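PDB 4MOZ: fructose-bisphosphate aldolase, which belongs to the DeoC/LacD family of aldolases and folds as a TIM barrel, a closed ring of eight parallel strands. Local coordinates for residues D25-M28 with K29-G33; K286-S289 with A290-A294. All coordinates share one frame; numbering follows the deposited sequence.

Contact 1 of 2, residues D25-M28 with K29-G33; sequences DNYM and KATQG
Thr31 turns its hydroxyl back onto the chain one turn earlier, where Tyr27 O takes two hydrogen bonds, one from Thr31 OG1 at 2.7 Å and one from Thr31 N at 3.1 Å. The two donors arrive from opposite faces of the carbonyl plane, each tilted out of it. A first torsion of 63° turns OG1 inward, flanked by its own N and C, which lets hydroxyl and amide close on the same oxygen. The hydroxyl also has a weak bond to Gly35 N, just beyond the turn. Further backbone bonds are ordinary helical ones, Lys29 N to Asp25 O and Ala30 N to Asn26 O.

Thr31 is also where the chain leaves helical geometry, and the end is a Schellman motif: Gly33 N bonds Met28 O at 2.7 Å, lying in the carbonyl plane on a lone pair, while Gln32 N bonds Lys29 O at 3.0 Å. Gln32 is the C-prime residue, with phi at 51°. The turn thus closes helix 20-30 just before strand 37-41 of the TIM barrel. Asn26 and Lys29 rest on Val139 at the start of strand 138-145, and Asn26 ND2 bonds Gly170 O, so the helix lies across that end of the barrel.

Nonpolar contact is made at two places. Thr31 CG2 meets the Tyr27 ring obliquely, 4.0 Å from CE1. The selenomethionine at Met28, folded at its second and third torsions, curls its end toward the turn, so that its CE lies 3.9 Å from Gly33 CA. That side chain packs on Ile4 and on His318 of the C-terminal histidine tag.

The methylenes of Lys29 run past the preceding turn, CG 3.3 Å from Asp25 O, and the straight chain carries NZ to Asn137 OD1. Asp25 OD1 forms a salt bridge with Arg6; Asp25 OD2 and Lys29 NZ stay 6.1 Å apart.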
loop_
_atom_site.group_PDB
_atom_site.type_symbol
_atom_site.label_atom_id
_atom_site.label_comp_id
_atom_site.label_asym_id
_atom_site.label_seq_id
_atom_site.Cartn_x
_atom_site.Cartn_y
_atom_site.Cartn_z
ATOM N N ASP C 25 22.220 -27.060 -9.110
ATOM C CA ASP C 25 22.600 -27.567 -7.790
ATOM C C ASP C 25 21.359 -27.799 -6.930
ATOM O O ASP C 25 21.198 -28.863 -6.336
ATOM C CB ASP C 25 23.540 -26.591 -7.073
ATOM C CG ASP C 25 24.943 -26.567 -7.659
ATOM O OD1 ASP C 25 25.288 -27.434 -8.489
ATOM O OD2 ASP C 25 25.712 -25.662 -7.280
ATOM N N ASN C 26 20.480 -26.802 -6.889
ATOM C CA ASN C 26 19.299 -26.842 -6.024
ATOM C C ASN C 26 18.224 -27.808 -6.505
ATOM O O ASN C 26 17.559 -28.463 -5.695
ATOM C CB ASN C 26 18.726 -25.437 -5.827
ATOM C CG ASN C 26 19.608 -24.569 -4.942
ATOM O OD1 ASN C 26 20.197 -25.048 -3.969
ATOM N ND2 ASN C 26 19.697 -23.283 -5.272
ATOM N N TYR C 27 18.063 -27.896 -7.822
ATOM C CA TYR C 27 17.127 -28.841 -8.413
ATOM C C TYR C 27 17.583 -30.284 -8.161
ATOM O O TYR C 27 16.767 -31.150 -7.833
ATOM C CB TYR C 27 16.986 -28.583 -9.908
ATOM C CG TYR C 27 15.745 -29.195 -10.505
ATOM C CD1 TYR C 27 15.724 -30.527 -10.915
ATOM C CD2 TYR C 27 14.586 -28.436 -10.667
ATOM C CE1 TYR C 27 14.579 -31.086 -11.467
ATOM C CE2 TYR C 27 13.442 -28.983 -11.216
ATOM C CZ TYR C 27 13.442 -30.304 -11.613
ATOM O OH TYR C 27 12.302 -30.845 -12.154
HETATM N N MSE C 28 18.886 -30.525 -8.309
HETATM C CA MSE C 28 19.475 -31.839 -8.027
HETATM C C MSE C 28 19.352 -32.206 -6.547
HETATM O O MSE C 28 18.989 -33.334 -6.221
HETATM C CB MSE C 28 20.944 -31.900 -8.469
HETATM C CG MSE C 28 21.157 -31.824 -9.976
HETATM SE SE MSE C 28 20.500 -33.395 -10.941
HETATM C CE MSE C 28 21.961 -34.627 -10.524
ATOM N N LYS C 29 19.646 -31.256 -5.659
ATOM C CA LYS C 29 19.502 -31.482 -4.223
ATOM C C LYS C 29 18.053 -31.801 -3.860
ATOM O O LYS C 29 17.774 -32.816 -3.220
ATOM C CB LYS C 29 19.973 -30.268 -3.430
ATOM C CG LYS C 29 21.475 -30.139 -3.261
ATOM C CD LYS C 29 21.764 -28.905 -2.422
ATOM C CE LYS C 29 23.200 -28.434 -2.550
ATOM N NZ LYS C 29 23.360 -27.132 -1.841
ATOM N N ALA C 30 17.134 -30.939 -4.291
ATOM C CA ALA C 30 15.718 -31.061 -3.937
ATOM C C ALA C 30 15.111 -32.381 -4.386
ATOM O O ALA C 30 14.309 -32.974 -3.663
ATOM C CB ALA C 30 14.925 -29.898 -4.503
ATOM N N THR C 31 15.494 -32.832 -5.577
ATOM C CA THR C 31 14.972 -34.079 -6.140
ATOM C C THR C 31 15.895 -35.278 -5.876
ATOM O O THR C 31 15.661 -36.381 -6.385
ATOM C CB THR C 31 14.710 -33.951 -7.656
ATOM O OG1 THR C 31 15.941 -33.690 -8.337
ATOM C CG2 THR C 31 13.712 -32.830 -7.952
ATOM N N GLN C 32 16.934 -35.054 -5.073
ATOM C CA GLN C 32 17.947 -36.070 -4.768
ATOM C C GLN C 32 18.507 -36.717 -6.041
ATOM O O GLN C 32 18.778 -37.915 -6.078
ATOM C CB GLN C 32 17.397 -37.124 -3.791
ATOM C CG GLN C 32 16.892 -36.564 -2.463
ATOM C CD GLN C 32 18.004 -36.115 -1.527
ATOM O OE1 GLN C 32 19.173 -36.026 -1.910
ATOM N NE2 GLN C 32 17.637 -35.826 -0.284
ATOM N N GLY C 33 18.669 -35.903 -7.082
ATOM C CA GLY C 33 19.214 -36.357 -8.358
ATOM C C GLY C 33 18.298 -37.281 -9.141
ATOM O O GLY C 33 18.763 -38.020 -10.008
#

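Contact 2 of 2, residues K286-S289 with A290-A294; sequences KAIS and AITLA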
loop_
_atom_site.group_PDB
_atom_site.type_symbol
_atom_site.label_atom_id
_atom_site.label_comp_id
_atom_site.label_asym_id
_atom_site.label_seq_id
_atom_site.Cartn_x
_atom_site.Cartn_y
_atom_site.Cartn_z
ATOM N N LYS C 286 11.140 -43.087 4.731
ATOM C CA LYS C 286 11.946 -44.032 3.968
ATOM C C LYS C 286 11.077 -44.797 2.979
ATOM O O LYS C 286 11.472 -44.985 1.830
ATOM C CB LYS C 286 12.711 -44.980 4.900
ATOM C CG LYS C 286 13.866 -44.306 5.627
ATOM C CD LYS C 286 14.598 -45.256 6.562
ATOM C CE LYS C 286 15.815 -44.572 7.168
ATOM N NZ LYS C 286 16.594 -45.478 8.057
ATOM N N ALA C 287 9.886 -45.199 3.426
ATOM C CA ALA C 287 8.900 -45.865 2.570
ATOM C C ALA C 287 8.445 -44.962 1.421
ATOM O O ALA C 287 8.426 -45.387 0.259
ATOM C CB ALA C 287 7.706 -46.328 3.391
ATOM N N ILE C 288 8.091 -43.720 1.752
ATOM C CA ILE C 288 7.681 -42.730 0.754
ATOM C C ILE C 288 8.807 -42.463 -0.247
ATOM O O ILE C 288 8.589 -42.516 -1.458
ATOM C CB ILE C 288 7.219 -41.415 1.416
ATOM C CG1 ILE C 288 5.964 -41.654 2.264
ATOM C CG2 ILE C 288 6.946 -40.348 0.363
ATOM C CD1 ILE C 288 5.637 -40.520 3.215
ATOM N N SER C 289 10.008 -42.195 0.264
ATOM C CA SER C 289 11.179 -41.923 -0.570
ATOM C C SER C 289 11.577 -43.112 -1.448
ATOM O O SER C 289 12.136 -42.924 -2.530
ATOM C CB SER C 289 12.370 -41.498 0.291
ATOM O OG SER C 289 12.251 -40.147 0.703
ATOM N N ALA C 290 11.298 -44.328 -0.981
ATOM C CA ALA C 290 11.611 -45.527 -1.753
ATOM C C ALA C 290 10.740 -45.612 -3.001
ATOM O O ALA C 290 11.240 -45.914 -4.084
ATOM C CB ALA C 290 11.474 -46.781 -0.903
ATOM N N ILE C 291 9.445 -45.329 -2.848
ATOM C CA ILE C 291 8.540 -45.227 -3.994
ATOM C C ILE C 291 8.941 -44.060 -4.896
ATOM O O ILE C 291 9.136 -44.238 -6.097
ATOM C CB ILE C 291 7.067 -45.066 -3.561
ATOM C CG1 ILE C 291 6.565 -46.354 -2.901
ATOM C CG2 ILE C 291 6.189 -44.694 -4.752
ATOM C CD1 ILE C 291 5.210 -46.228 -2.235
ATOM N N THR C 292 9.096 -42.884 -4.293
ATOM C CA THR C 292 9.261 -41.631 -5.024
ATOM C C THR C 292 10.613 -41.507 -5.726
ATOM O O THR C 292 10.679 -41.108 -6.887
ATOM C CB THR C 292 9.036 -40.435 -4.081
ATOM O OG1 THR C 292 7.806 -40.627 -3.373
ATOM C CG2 THR C 292 8.979 -39.117 -4.847
ATOM N N LEU C 293 11.683 -41.859 -5.020
ATOM C CA LEU C 293 13.041 -41.670 -5.537
ATOM C C LEU C 293 13.664 -42.928 -6.155
ATOM O O LEU C 293 14.504 -42.825 -7.057
ATOM C CB LEU C 293 13.954 -41.116 -4.435
ATOM C CG LEU C 293 13.439 -39.896 -3.658
ATOM C CD1 LEU C 293 14.297 -39.624 -2.428
ATOM C CD2 LEU C 293 13.361 -38.663 -4.548
ATOM N N ALA C 294 13.250 -44.101 -5.673
ATOM C CA ALA C 294 13.875 -45.373 -6.066
ATOM C C ALA C 294 12.948 -46.375 -6.775
ATOM O O ALA C 294 13.362 -47.493 -7.080
ATOM C CB ALA C 294 14.548 -46.023 -4.862
#
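Ile288 O is gripped twice by Thr292, through OG1 at 2.8 Å and through its backbone N at 2.9 Å. The amide comes in the carbonyl plane; the hydroxyl comes from above it, 46° off the plane. Thr292 places OG1 beside its own backbone N (chi1 -50°), which swings the oxygen back over the preceding turn of helix 278-294. The same hydroxyl is joined to Asn267 ND2 of barrel strand 266-269.

The two side chains run alongside each other in one direction, Ile288 CG2 3.8 Å from Thr292 OG1. Ile288 packs on Phe251 and Leu255 of helix 248-260 and also touches Asn267 and Thr269 of strand 266-269, and so sits between that helix and the strand.

One residue on, Leu293 N bonds Ser289 O at 2.7 Å. The Leu293 side chain follows that carbonyl closely, its CB 3.2 Å from Ser289 O, and its CD1 branch comes to 3.8 Å from Ser289 OG. That hydroxyl has a hydrogen bond with Val76 O and a weak one with Thr285 O.

Both hydroxyls in this largely buried stretch therefore have polar partners: that of Thr292 links a backbone carbonyl to a strand side chain, while that of Ser289 reaches a neighbouring loop, tying the outer helix to strand 266-269 and to the loop before strand 79-82.

How the contacts relate
Near the N terminus, contact 1 spans the end of helix 20-30 and the turn that leads to strand 37-41, the first of the barrel. The chain then goes through all eight strands before contact 2 follows on helix 278-294. Each is a local closure within one continuous stretch, so they stand in series and neither nests in nor crosses the other. Their centres are about 15 Å apart, yet they touch: Leu293 CD2 packs 3.7 Å from Thr31 O, and Leu293 CD1 lies 4.0 Å from Gln32 CG. Leu293 thus joins the outer helix 278-294, after the last strand, to the turn ending helix 20-30, which lies across the end of the barrel where the strands begin.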